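Local coordinates for 4-hydroxy-tetrahydrodipicolinate synthase (Thermotoga maritima, PDB 1O5K), which probably condenses pyruvate with aspartate beta-semialdehyde into 4-hydroxy-tetrahydrodipicolinate, a step of lysine biosynthesis by the diaminopimelate route, at residues A[291-294]-A[295-299]; A[257-260]-A[261-265]; A[269-273]-A[274-278]; A[200-203]-A[204-207]. All coordinates share one frame; numbering follows the deposited sequence.

Contact 1. Residues A[291-294]-A[295-299]; sequences KTVE and LLRNV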
ATOM      1  N   LYS A 291      -0.190  19.319  20.572  1.00 28.92           N
ATOM      2  CA  LYS A 291      -0.342  17.892  20.823  1.00 30.92           C
ATOM      3  C   LYS A 291       0.993  17.143  20.784  1.00 27.66           C
ATOM      4  O   LYS A 291       1.277  16.376  21.702  1.00 27.95           O
ATOM      5  CB  LYS A 291      -1.345  17.260  19.832  1.00 32.58           C
ATOM      6  CG  LYS A 291      -2.798  17.534  20.244  1.00 44.91           C
ATOM      7  CD  LYS A 291      -3.796  16.852  19.320  1.00 41.12           C
ATOM      8  CE  LYS A 291      -5.237  17.320  19.599  1.00 51.14           C
ATOM      9  NZ  LYS A 291      -6.173  16.863  18.506  1.00 59.09           N
ATOM     10  N   THR A 292       1.816  17.390  19.761  1.00 29.16           N
ATOM     11  CA  THR A 292       3.129  16.757  19.641  1.00 26.89           C
ATOM     12  C   THR A 292       4.030  17.213  20.795  1.00 23.22           C
ATOM     13  O   THR A 292       4.761  16.435  21.373  1.00 25.31           O
ATOM     14  CB  THR A 292       3.776  17.148  18.299  1.00 27.20           C
ATOM     15  OG1 THR A 292       3.003  16.636  17.183  1.00 25.61           O
ATOM     16  CG2 THR A 292       5.202  16.561  18.145  1.00 30.56           C
ATOM     17  N   VAL A 293       4.017  18.497  21.086  1.00 23.43           N
ATOM     18  CA  VAL A 293       4.880  19.019  22.162  1.00 23.43           C
ATOM     19  C   VAL A 293       4.535  18.374  23.511  1.00 26.72           C
ATOM     20  O   VAL A 293       5.428  18.012  24.298  1.00 26.12           O
ATOM     21  CB  VAL A 293       4.716  20.513  22.310  1.00 22.87           C
ATOM     22  CG1 VAL A 293       5.492  20.998  23.565  1.00 30.96           C
ATOM     23  CG2 VAL A 293       5.202  21.243  21.054  1.00 30.99           C
ATOM     24  N   GLU A 294       3.231  18.249  23.767  1.00 27.36           N
ATOM     25  CA  GLU A 294       2.688  17.668  24.997  1.00 30.64           C
ATOM     26  C   GLU A 294       3.157  16.213  25.123  1.00 29.55           C
ATOM     27  O   GLU A 294       3.611  15.786  26.183  1.00 26.12           O
ATOM     28  CB  GLU A 294       1.168  17.766  24.861  1.00 31.29           C
ATOM     29  CG  GLU A 294       0.223  17.567  26.005  1.00 41.35           C
ATOM     30  CD  GLU A 294      -1.181  17.875  25.443  1.00 42.30           C
ATOM     31  OE1 GLU A 294      -1.635  19.047  25.564  1.00 42.56           O
ATOM     32  OE2 GLU A 294      -1.747  16.987  24.741  1.00 46.98           O
ATOM     33  N   LEU A 295       3.103  15.486  24.012  1.00 28.21           N
ATOM     34  CA  LEU A 295       3.547  14.080  23.943  1.00 27.16           C
ATOM     35  C   LEU A 295       5.052  13.998  24.180  1.00 26.57           C
ATOM     36  O   LEU A 295       5.541  13.221  24.991  1.00 25.10           O
ATOM     37  CB  LEU A 295       3.203  13.486  22.575  1.00 26.72           C
ATOM     38  CG  LEU A 295       3.855  12.142  22.206  1.00 31.75           C
ATOM     39  CD1 LEU A 295       3.334  11.090  23.150  1.00 31.27           C
ATOM     40  CD2 LEU A 295       3.556  11.767  20.773  1.00 33.34           C
ATOM     41  N   LEU A 296       5.802  14.782  23.430  1.00 25.65           N
ATOM     42  CA  LEU A 296       7.237  14.798  23.642  1.00 26.41           C
ATOM     43  C   LEU A 296       7.580  15.099  25.127  1.00 25.53           C
ATOM     44  O   LEU A 296       8.438  14.424  25.709  1.00 27.44           O
ATOM     45  CB  LEU A 296       7.884  15.816  22.726  1.00 26.36           C
ATOM     46  CG  LEU A 296       7.818  15.441  21.250  1.00 26.26           C
ATOM     47  CD1 LEU A 296       8.155  16.718  20.489  1.00 27.67           C
ATOM     48  CD2 LEU A 296       8.776  14.286  20.939  1.00 25.90           C
ATOM     49  N   ARG A 297       6.925  16.092  25.740  1.00 24.54           N
ATOM     50  CA  ARG A 297       7.263  16.478  27.109  1.00 28.69           C
ATOM     51  C   ARG A 297       7.109  15.259  28.037  1.00 30.16           C
ATOM     52  O   ARG A 297       7.988  14.954  28.882  1.00 31.66           O
ATOM     53  CB  ARG A 297       6.380  17.645  27.591  1.00 28.29           C
ATOM     54  CG  ARG A 297       6.937  18.314  28.811  1.00 31.16           C
ATOM     55  CD  ARG A 297       6.087  19.383  29.440  1.00 34.27           C
ATOM     56  NE  ARG A 297       6.159  20.658  28.726  1.00 32.89           N
ATOM     57  CZ  ARG A 297       5.263  21.084  27.859  1.00 32.19           C
ATOM     58  NH1 ARG A 297       4.190  20.358  27.558  1.00 33.64           N
ATOM     59  NH2 ARG A 297       5.441  22.264  27.277  1.00 40.11           N
ATOM     60  N   ASN A 298       6.021  14.528  27.829  1.00 27.31           N
ATOM     61  CA  ASN A 298       5.715  13.342  28.631  1.00 30.72           C
ATOM     62  C   ASN A 298       6.708  12.218  28.430  1.00 30.15           C
ATOM     63  O   ASN A 298       7.208  11.641  29.383  1.00 28.62           O
ATOM     64  CB  ASN A 298       4.316  12.837  28.289  1.00 31.43           C
ATOM     65  CG  ASN A 298       3.217  13.706  28.915  1.00 34.40           C
ATOM     66  OD1 ASN A 298       3.454  14.428  29.890  1.00 39.05           O
ATOM     67  ND2 ASN A 298       2.023  13.675  28.314  1.00 30.66           N
ATOM     68  N   VAL A 299       6.973  11.918  27.175  1.00 32.20           N
ATOM     69  CA  VAL A 299       7.909  10.878  26.798  1.00 30.91           C
ATOM     70  C   VAL A 299       9.327  11.236  27.241  1.00 27.98           C
ATOM     71  O   VAL A 299      10.069  10.360  27.720  1.00 29.99           O
ATOM     72  CB  VAL A 299       7.858  10.631  25.264  1.00 34.18           C
ATOM     73  CG1 VAL A 299       9.047   9.860  24.799  1.00 36.37           C
ATOM     74  CG2 VAL A 299       6.580   9.859  24.876  1.00 26.36           C
TER
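Two consecutive turns of the C-terminal helix 290-302 meet here, T292 and V293 in the first turn lying against L296 and R297 in the next. Four i to i+4 backbone bonds hold the turns together, the evidence for a regular alpha-helix. The straightest is L296 N to T292 O, 2.8 Å with 175° at the hydrogen; R297 N to V293 O is as short but more bent, and N298 N to E294 O stretches to 3.2 Å.

On the inner face T292 and L296 run alongside each other in the same direction. In T292 a chi1 of -64° places OG1 beside the backbone N and CG2 anti to it, which turns the methyl along the helix to meet CD1 of L296 at 3.8 Å. Its hydroxyl OG1 is directed elsewhere, to the carboxylate of E261. L296 CG also comes to 3.2 Å from T292 O, and the side chain continues inward onto A257, L258 and A269.

The outer face is built differently. R297 starts out extended but bends at chi3 (-79°), which brings its guanidinium back alongside the preceding turn: R297 NH2 comes to 3.9 Å from V293 CG1, and R297 NH1 to 4.0 Å from E294 CA. The guanidinium meets carbon here; E294 OE1 stays 6.3 Å from R297 NH1.

The helix is therefore amphipathic in its chemistry. The methyls of L296 pack on helices 241-257 and 265-273, and the T292 hydroxyl is taken up by E261 of the connecting loop, while the opposite charges of E294 and R297 stay on the exposed side and can interact at most through a longer-range, probably solvent-screened attraction.

Contact 2. Residues A[257-260]-A[261-265]; sequences ALFV and ETNPI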
ATOM      1  N   ALA A 257       7.514   8.940  19.004  1.00 25.46           N
ATOM      2  CA  ALA A 257       7.101  10.318  19.198  1.00 25.52           C
ATOM      3  C   ALA A 257       7.838  11.276  18.275  1.00 25.93           C
ATOM      4  O   ALA A 257       7.278  12.332  17.890  1.00 26.52           O
ATOM      5  CB  ALA A 257       7.280  10.735  20.640  1.00 24.97           C
ATOM      6  N   LEU A 258       9.098  10.959  17.950  1.00 24.82           N
ATOM      7  CA  LEU A 258       9.901  11.856  17.144  1.00 24.86           C
ATOM      8  C   LEU A 258       9.471  11.859  15.667  1.00 26.66           C
ATOM      9  O   LEU A 258       9.964  12.618  14.865  1.00 26.81           O
ATOM     10  CB  LEU A 258      11.412  11.506  17.335  1.00 23.75           C
ATOM     11  CG  LEU A 258      11.965  11.921  18.684  1.00 25.71           C
ATOM     12  CD1 LEU A 258      13.411  11.496  18.815  1.00 32.51           C
ATOM     13  CD2 LEU A 258      11.854  13.475  18.928  1.00 24.46           C
ATOM     14  N   PHE A 259       8.508  11.024  15.317  1.00 24.93           N
ATOM     15  CA  PHE A 259       7.984  11.001  13.982  1.00 26.74           C
ATOM     16  C   PHE A 259       6.482  11.136  13.875  1.00 27.45           C
ATOM     17  O   PHE A 259       5.921  10.864  12.838  1.00 29.09           O
ATOM     18  CB  PHE A 259       8.508   9.730  13.297  1.00 30.95           C
ATOM     19  CG  PHE A 259       9.971   9.717  13.207  1.00 28.33           C
ATOM     20  CD1 PHE A 259      10.590  10.243  12.101  1.00 29.34           C
ATOM     21  CD2 PHE A 259      10.743   9.232  14.255  1.00 34.82           C
ATOM     22  CE1 PHE A 259      11.997  10.255  12.011  1.00 35.34           C
ATOM     23  CE2 PHE A 259      12.126   9.240  14.171  1.00 36.84           C
ATOM     24  CZ  PHE A 259      12.739   9.757  13.040  1.00 32.58           C
ATOM     25  N   VAL A 260       5.831  11.659  14.912  1.00 26.56           N
ATOM     26  CA  VAL A 260       4.384  11.891  14.807  1.00 26.81           C
ATOM     27  C   VAL A 260       4.072  13.023  13.819  1.00 27.07           C
ATOM     28  O   VAL A 260       2.957  13.114  13.336  1.00 27.80           O
ATOM     29  CB  VAL A 260       3.712  12.110  16.172  1.00 27.37           C
ATOM     30  CG1 VAL A 260       3.814  10.850  17.011  1.00 28.78           C
ATOM     31  CG2 VAL A 260       4.338  13.279  16.943  1.00 24.11           C
ATOM     32  N   GLU A 261       5.034  13.916  13.596  1.00 23.32           N
ATOM     33  CA  GLU A 261       5.001  14.849  12.484  1.00 23.90           C
ATOM     34  C   GLU A 261       6.310  14.660  11.786  1.00 23.19           C
ATOM     35  O   GLU A 261       7.232  14.097  12.357  1.00 24.02           O
ATOM     36  CB  GLU A 261       4.903  16.286  12.978  1.00 25.44           C
ATOM     37  CG  GLU A 261       3.598  16.526  13.706  1.00 26.87           C
ATOM     38  CD  GLU A 261       3.380  17.993  14.010  1.00 33.36           C
ATOM     39  OE1 GLU A 261       3.230  18.782  13.067  1.00 35.13           O
ATOM     40  OE2 GLU A 261       3.385  18.349  15.191  1.00 29.81           O
ATOM     41  N   THR A 262       6.400  15.137  10.553  1.00 24.41           N
ATOM     42  CA  THR A 262       7.617  14.946   9.773  1.00 25.28           C
ATOM     43  C   THR A 262       8.871  15.415  10.511  1.00 23.57           C
ATOM     44  O   THR A 262       8.948  16.552  10.967  1.00 22.49           O
ATOM     45  CB  THR A 262       7.493  15.743   8.494  1.00 26.00           C
ATOM     46  OG1 THR A 262       6.377  15.249   7.747  1.00 26.07           O
ATOM     47  CG2 THR A 262       8.761  15.547   7.632  1.00 26.74           C
ATOM     48  N   ASN A 263       9.896  14.556  10.539  1.00 24.39           N
ATOM     49  CA  ASN A 263      11.190  14.894  11.115  1.00 24.75           C
ATOM     50  C   ASN A 263      11.813  15.956  10.199  1.00 26.01           C
ATOM     51  O   ASN A 263      11.770  15.779   8.972  1.00 25.18           O
ATOM     52  CB  ASN A 263      12.055  13.618  11.079  1.00 26.72           C
ATOM     53  CG  ASN A 263      13.484  13.864  11.366  1.00 26.34           C
ATOM     54  OD1 ASN A 263      14.347  13.555  10.531  1.00 29.61           O
ATOM     55  ND2 ASN A 263      13.785  14.323  12.564  1.00 20.04           N
ATOM     56  N   PRO A 264      12.456  17.003  10.721  1.00 23.70           N
ATOM     57  CA  PRO A 264      12.752  17.227  12.153  1.00 23.64           C
ATOM     58  C   PRO A 264      11.810  18.121  12.973  1.00 24.08           C
ATOM     59  O   PRO A 264      12.274  18.757  13.938  1.00 22.10           O
ATOM     60  CB  PRO A 264      14.105  17.883  12.086  1.00 23.34           C
ATOM     61  CG  PRO A 264      14.032  18.736  10.841  1.00 28.60           C
ATOM     62  CD  PRO A 264      13.157  17.975   9.862  1.00 25.07           C
ATOM     63  N   ILE A 265      10.528  18.189  12.627  1.00 22.83           N
ATOM     64  CA  ILE A 265       9.621  18.982  13.405  1.00 23.76           C
ATOM     65  C   ILE A 265       9.585  18.533  14.872  1.00 23.56           C
ATOM     66  O   ILE A 265       9.802  19.385  15.777  1.00 22.87           O
ATOM     67  CB  ILE A 265       8.231  19.073  12.761  1.00 20.85           C
ATOM     68  CG1 ILE A 265       8.314  19.925  11.504  1.00 23.39           C
ATOM     69  CG2 ILE A 265       7.247  19.661  13.691  1.00 23.21           C
ATOM     70  CD1 ILE A 265       7.096  19.797  10.642  1.00 22.31           C
TER
HETATM   71  O   HOH W   1      11.864  14.610  14.461  1.00 13.80           O
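F259 and N263 make the one close side-chain contact of this link between helices 241-257 and 265-273. They lie alongside each other, pointing the same way, with F259 CE1 3.5 Å and F259 CD1 3.8 Å from N263 CB. Ring and amide planes are 47° apart, so the amide is not stacked on the ring. With N263 CG anti to the backbone N (chi1 168°), CB is left facing F259 CE1.

A water bridges the same two parts of the loop. It donates to L258 O at 2.8 Å and accepts from N263 ND2 at 2.7 Å, so that the carbonyl of L258, just past the helix end, and the amide share a partner. The backbone between them adds a CA-H...O contact, F259 CA to E261 O, at 3.6 Å.

Further out, OD1 of N263 bonds to T56, a predicted pyruvate-binding residue, and its carbonyl O to R149. V220 packs on both F259 and N263. E261 turns the other way: its OE2 takes bonds from T292 OG1 and S289 N, while T262 OG1 is bonded to K120 of the second subunit. After N263, a cis peptide leads into P264 at the N-cap position of helix 265-273.

Both ends of the N263 amide are thus engaged: ND2 donates to the water and OD1 accepts from T56 OG1. These two hydrogen bonds probably fix which way the amide is flipped, consistent with N263 being a second-shell residue that positions T56.

Contact 3. Residues A[269-273]-A[274-278]; sequences AALNL and MGFIE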
ATOM      1  N   ALA A 269      11.345  20.385  18.471  1.00 22.15           N
ATOM      2  CA  ALA A 269      10.492  20.740  19.641  1.00 24.00           C
ATOM      3  C   ALA A 269      11.043  20.095  20.932  1.00 22.36           C
ATOM      4  O   ALA A 269      11.095  20.724  21.967  1.00 22.90           O
ATOM      5  CB  ALA A 269       9.027  20.393  19.396  1.00 25.04           C
ATOM      6  N   ALA A 270      11.511  18.858  20.817  1.00 22.21           N
ATOM      7  CA  ALA A 270      12.168  18.130  21.893  1.00 22.41           C
ATOM      8  C   ALA A 270      13.461  18.828  22.382  1.00 23.93           C
ATOM      9  O   ALA A 270      13.657  19.046  23.589  1.00 20.93           O
ATOM     10  CB  ALA A 270      12.461  16.667  21.427  1.00 24.83           C
ATOM     11  N   LEU A 271      14.339  19.193  21.449  1.00 21.03           N
ATOM     12  CA  LEU A 271      15.576  19.924  21.792  1.00 21.05           C
ATOM     13  C   LEU A 271      15.266  21.258  22.460  1.00 24.39           C
ATOM     14  O   LEU A 271      15.960  21.692  23.426  1.00 22.64           O
ATOM     15  CB  LEU A 271      16.429  20.097  20.546  1.00 23.69           C
ATOM     16  CG  LEU A 271      17.088  18.750  20.136  1.00 20.27           C
ATOM     17  CD1 LEU A 271      17.626  18.899  18.734  1.00 25.61           C
ATOM     18  CD2 LEU A 271      18.186  18.389  21.061  1.00 26.18           C
ATOM     19  N   ASN A 272      14.212  21.904  22.006  1.00 24.32           N
ATOM     20  CA  ASN A 272      13.802  23.145  22.672  1.00 24.54           C
ATOM     21  C   ASN A 272      13.307  22.924  24.122  1.00 25.66           C
ATOM     22  O   ASN A 272      13.667  23.683  25.076  1.00 22.34           O
ATOM     23  CB  ASN A 272      12.722  23.842  21.841  1.00 23.19           C
ATOM     24  CG  ASN A 272      12.199  25.101  22.489  1.00 25.11           C
ATOM     25  OD1 ASN A 272      11.033  25.168  22.842  1.00 24.61           O
ATOM     26  ND2 ASN A 272      13.048  26.124  22.621  1.00 23.36           N
ATOM     27  N   LEU A 273      12.466  21.911  24.313  1.00 24.79           N
ATOM     28  CA  LEU A 273      11.991  21.582  25.659  1.00 25.85           C
ATOM     29  C   LEU A 273      13.198  21.338  26.573  1.00 24.96           C
ATOM     30  O   LEU A 273      13.209  21.741  27.721  1.00 23.51           O
ATOM     31  CB  LEU A 273      11.100  20.343  25.633  1.00 25.75           C
ATOM     32  CG  LEU A 273       9.692  20.522  25.084  1.00 22.40           C
ATOM     33  CD1 LEU A 273       9.025  19.169  24.863  1.00 28.54           C
ATOM     34  CD2 LEU A 273       8.823  21.357  25.989  1.00 30.57           C
ATOM     35  N   MET A 274      14.234  20.712  26.016  1.00 24.73           N
ATOM     36  CA  MET A 274      15.419  20.381  26.775  1.00 26.67           C
ATOM     37  C   MET A 274      16.355  21.581  26.978  1.00 29.81           C
ATOM     38  O   MET A 274      17.317  21.466  27.701  1.00 28.87           O
ATOM     39  CB  MET A 274      16.170  19.209  26.120  1.00 24.88           C
ATOM     40  CG  MET A 274      15.396  17.917  26.286  1.00 24.86           C
ATOM     41  SD  MET A 274      16.059  16.590  25.208  1.00 31.04           S
ATOM     42  CE  MET A 274      17.289  16.059  26.261  1.00 31.65           C
ATOM     43  N   GLY A 275      16.115  22.694  26.289  1.00 29.10           N
ATOM     44  CA  GLY A 275      16.912  23.912  26.515  1.00 27.53           C
ATOM     45  C   GLY A 275      18.093  24.077  25.580  1.00 24.61           C
ATOM     46  O   GLY A 275      18.918  24.928  25.792  1.00 25.42           O
ATOM     47  N   PHE A 276      18.140  23.326  24.489  1.00 21.00           N
ATOM     48  CA  PHE A 276      19.306  23.348  23.596  1.00 24.43           C
ATOM     49  C   PHE A 276      19.194  24.353  22.446  1.00 27.93           C
ATOM     50  O   PHE A 276      20.208  24.953  22.068  1.00 26.77           O
ATOM     51  CB  PHE A 276      19.559  21.985  22.984  1.00 26.78           C
ATOM     52  CG  PHE A 276      20.305  21.036  23.847  1.00 29.74           C
ATOM     53  CD1 PHE A 276      19.655  19.969  24.444  1.00 27.80           C
ATOM     54  CD2 PHE A 276      21.672  21.156  24.013  1.00 35.33           C
ATOM     55  CE1 PHE A 276      20.348  19.069  25.223  1.00 31.08           C
ATOM     56  CE2 PHE A 276      22.368  20.250  24.806  1.00 36.45           C
ATOM     57  CZ  PHE A 276      21.697  19.210  25.403  1.00 29.63           C
ATOM     58  N   ILE A 277      17.994  24.498  21.876  1.00 23.60           N
ATOM     59  CA  ILE A 277      17.782  25.317  20.669  1.00 24.51           C
ATOM     60  C   ILE A 277      16.451  26.055  20.795  1.00 24.48           C
ATOM     61  O   ILE A 277      15.634  25.732  21.678  1.00 21.82           O
ATOM     62  CB  ILE A 277      17.788  24.448  19.405  1.00 24.22           C
ATOM     63  CG1 ILE A 277      16.527  23.569  19.320  1.00 25.13           C
ATOM     64  CG2 ILE A 277      19.013  23.607  19.326  1.00 22.75           C
ATOM     65  CD1 ILE A 277      16.366  22.891  17.911  1.00 26.87           C
ATOM     66  N   GLU A 278      16.258  27.049  19.935  1.00 26.33           N
ATOM     67  CA  GLU A 278      14.956  27.645  19.720  1.00 25.85           C
ATOM     68  C   GLU A 278      14.180  26.708  18.818  1.00 25.90           C
ATOM     69  O   GLU A 278      14.764  25.916  18.066  1.00 23.75           O
ATOM     70  CB  GLU A 278      15.042  28.992  19.017  1.00 26.39           C
ATOM     71  CG  GLU A 278      15.957  30.007  19.655  1.00 27.83           C
ATOM     72  CD  GLU A 278      15.406  30.579  20.942  1.00 35.00           C
ATOM     73  OE1 GLU A 278      14.276  30.249  21.354  1.00 37.85           O
ATOM     74  OE2 GLU A 278      16.150  31.346  21.565  1.00 50.07           O
TER
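L271 and N272 receive the returning chain at F276 and I277, where helix 265-273 ends in a Schellman motif. G275 leaves the helix with positive phi (94°); at these angles a CB would press against the preceding carbonyl O. The two bonds back into the last turn are F276 N to L271 O, 2.9 Å, and G275 N to N272 O, also 2.9 Å. The second approaches from above its carbonyl plane, not on a lone pair.

The tightly packed side is apolar. L271 CB sits 3.7 Å from I277 CG1, which lies between its own backbone N and carbonyl carbon and is thereby swung back against the helix. One branch of L271, CD2, crosses to the F276 ring, 4.0 Å from F276 CD1. L38 of helix 32-44 also packs on L271, and the ring of Y41, from the same helix, meets the F276 ring.

The looser side carries N272, G275 and E278, where G275 is exposed and carboxyl and amide do not meet: N272 ND2 and E278 OE1 are 4.5 Å apart. A leucine in place of N272 would probably leave the carbonyl of I277 without its amide donor and let the segment after the cap swing more freely.

A CA-H...O contact from N272 CA to I277 O, 3.3 Å, lies on that side, and a nearly straight side-chain bond closes it: N272 ND2 reaches I277 O at 2.8 Å with 174° at the hydrogen, lying in the carbonyl plane on a lone pair, while the acceptor is only 1° out of the amide plane.

Contact 4. Residues A[200-203]-A[204-207]; sequences SGND and DRTF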
ATOM      1  N   SER A 200      21.445   1.533   9.688  1.00 24.26           N
ATOM      2  CA  SER A 200      20.037   1.857   9.652  1.00 22.96           C
ATOM      3  C   SER A 200      19.765   3.372   9.488  1.00 19.94           C
ATOM      4  O   SER A 200      20.431   4.221  10.118  1.00 21.58           O
ATOM      5  CB  SER A 200      19.326   1.425  10.982  1.00 25.39           C
ATOM      6  OG  SER A 200      17.958   1.675  10.879  1.00 24.79           O
ATOM      7  N   GLY A 201      18.764   3.696   8.687  1.00 23.05           N
ATOM      8  CA  GLY A 201      18.242   5.030   8.538  1.00 23.87           C
ATOM      9  C   GLY A 201      16.957   5.232   9.317  1.00 26.36           C
ATOM     10  O   GLY A 201      16.349   6.294   9.245  1.00 28.59           O
ATOM     11  N   ASN A 202      16.561   4.237  10.113  1.00 24.69           N
ATOM     12  CA  ASN A 202      15.420   4.368  10.991  1.00 25.92           C
ATOM     13  C   ASN A 202      15.783   3.929  12.386  1.00 25.08           C
ATOM     14  O   ASN A 202      16.259   2.814  12.594  1.00 23.11           O
ATOM     15  CB  ASN A 202      14.259   3.494  10.521  1.00 26.86           C
ATOM     16  CG  ASN A 202      13.640   3.996   9.258  1.00 31.57           C
ATOM     17  OD1 ASN A 202      13.058   5.094   9.225  1.00 29.93           O
ATOM     18  ND2 ASN A 202      13.717   3.209   8.232  1.00 29.41           N
ATOM     19  N   ASP A 203      15.627   4.820  13.341  1.00 25.68           N
ATOM     20  CA  ASP A 203      15.964   4.438  14.730  1.00 24.04           C
ATOM     21  C   ASP A 203      15.250   3.158  15.183  1.00 24.44           C
ATOM     22  O   ASP A 203      15.848   2.293  15.820  1.00 24.91           O
ATOM     23  CB  ASP A 203      15.628   5.561  15.677  1.00 27.26           C
ATOM     24  CG  ASP A 203      16.589   6.704  15.517  1.00 33.99           C
ATOM     25  OD1 ASP A 203      17.797   6.478  15.653  1.00 34.85           O
ATOM     26  OD2 ASP A 203      16.226   7.821  15.219  1.00 28.69           O
ATOM     27  N   ASP A 204      13.958   3.060  14.856  1.00 25.80           N
ATOM     28  CA  ASP A 204      13.185   1.900  15.273  1.00 23.73           C
ATOM     29  C   ASP A 204      13.452   0.637  14.449  1.00 25.01           C
ATOM     30  O   ASP A 204      12.819  -0.381  14.675  1.00 26.46           O
ATOM     31  CB  ASP A 204      11.667   2.230  15.336  1.00 26.73           C
ATOM     32  CG  ASP A 204      11.024   2.436  13.972  1.00 35.54           C
ATOM     33  OD1 ASP A 204      11.703   2.324  12.911  1.00 30.79           O
ATOM     34  OD2 ASP A 204       9.801   2.735  13.883  1.00 32.71           O
ATOM     35  N   ARG A 205      14.402   0.689  13.532  1.00 23.26           N
ATOM     36  CA  ARG A 205      14.887  -0.559  12.839  1.00 22.31           C
ATOM     37  C   ARG A 205      16.330  -0.933  13.225  1.00 23.18           C
ATOM     38  O   ARG A 205      16.818  -1.970  12.812  1.00 25.88           O
ATOM     39  CB  ARG A 205      14.818  -0.393  11.330  1.00 24.84           C
ATOM     40  CG  ARG A 205      13.387  -0.199  10.798  1.00 26.95           C
ATOM     41  CD  ARG A 205      12.570  -1.434  10.852  1.00 24.80           C
ATOM     42  NE  ARG A 205      11.235  -1.323  10.289  1.00 22.88           N
ATOM     43  CZ  ARG A 205      10.173  -0.834  10.919  1.00 25.52           C
ATOM     44  NH1 ARG A 205      10.262  -0.308  12.162  1.00 28.23           N
ATOM     45  NH2 ARG A 205       9.002  -0.887  10.306  1.00 26.96           N
ATOM     46  N   THR A 206      16.997  -0.111  14.040  1.00 23.42           N
ATOM     47  CA  THR A 206      18.429  -0.339  14.379  1.00 21.60           C
ATOM     48  C   THR A 206      18.667  -1.735  14.952  1.00 22.82           C
ATOM     49  O   THR A 206      19.558  -2.463  14.499  1.00 22.37           O
ATOM     50  CB  THR A 206      18.919   0.695  15.361  1.00 25.45           C
ATOM     51  OG1 THR A 206      18.703   2.001  14.824  1.00 26.12           O
ATOM     52  CG2 THR A 206      20.443   0.527  15.577  1.00 25.43           C
ATOM     53  N   PHE A 207      17.906  -2.105  15.977  1.00 21.03           N
ATOM     54  CA  PHE A 207      18.032  -3.410  16.595  1.00 21.93           C
ATOM     55  C   PHE A 207      17.989  -4.551  15.559  1.00 21.14           C
ATOM     56  O   PHE A 207      18.864  -5.414  15.508  1.00 21.72           O
ATOM     57  CB  PHE A 207      16.973  -3.633  17.695  1.00 24.06           C
ATOM     58  CG  PHE A 207      17.013  -5.004  18.290  1.00 21.51           C
ATOM     59  CD1 PHE A 207      18.086  -5.400  19.073  1.00 21.49           C
ATOM     60  CD2 PHE A 207      15.995  -5.950  18.007  1.00 24.92           C
ATOM     61  CE1 PHE A 207      18.157  -6.661  19.617  1.00 26.01           C
ATOM     62  CE2 PHE A 207      16.090  -7.249  18.514  1.00 21.58           C
ATOM     63  CZ  PHE A 207      17.174  -7.591  19.310  1.00 23.70           C
TER
HETATM   64  O   HOH W   2      15.931  -0.201  17.225  1.00 14.77           O
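S200 and T206 face one another across the turn that opens helix 206-212, CB of S200 lying 3.9 Å from OG1 of T206. Each hydroxyl grips a different carbonyl. S200 OG, swung anti to its own N (chi1 -176°), gives a 2.7 Å bond to N202 O, and R205 N reaches the same oxygen from the opposite face of its plane at 3.0 Å. T206 OG1 and T206 N both come to D203 O from one face, at 3.0 Å for the hydroxyl, and a water links that oxygen to F207 N. An alanine at S200 is likely to leave N202 O held by R205 N from one face only among the turn's donors, so that its peptide could turn more easily.

N202 CB packs against both D204 OD1, 3.7 Å away, and R205 CG. R205 bends at chi2 (-72°), bringing NH1 to a 3.1 Å salt bridge with D204 OD1; NH1 also pairs with D180 of the third subunit, and NE bonds to the carbonyl of P177.

Around the turn, D203 reaches S219 and the backbone N of V220 and V221, S200 bonds its backbone to G216 and I218 of strand 216-219, D204 pairs with K256 of helix 241-257, and T206 packs on helix 226-237.

Overall arrangement
Contacts 1, 2 and 3 form one cluster in the C-terminal helical part of this TIM-barrel chain, with centres 11 to 14 Å apart. Contact 1 packs on contact 2 through T292 CG2 and V260 CG2, 3.6 Å apart, and on contact 3 through R297 NH2 and L273 CD2 at 3.7 Å; L258 CD2 of contact 2 lies 4.1 Å from A270 CB of contact 3. Contact 4 stands apart, about 22 and 23 Å from contacts 1 and 3 between centres, though its nearest atoms come to about 4 Å from contact 2. Contact 2 approaches the predicted pyruvate site most closely, the N263 side chain being about 3 Å from that of T56; in contact 4, the N202 side chain is about 7 Å from that of Y144, the predicted proton donor/acceptor.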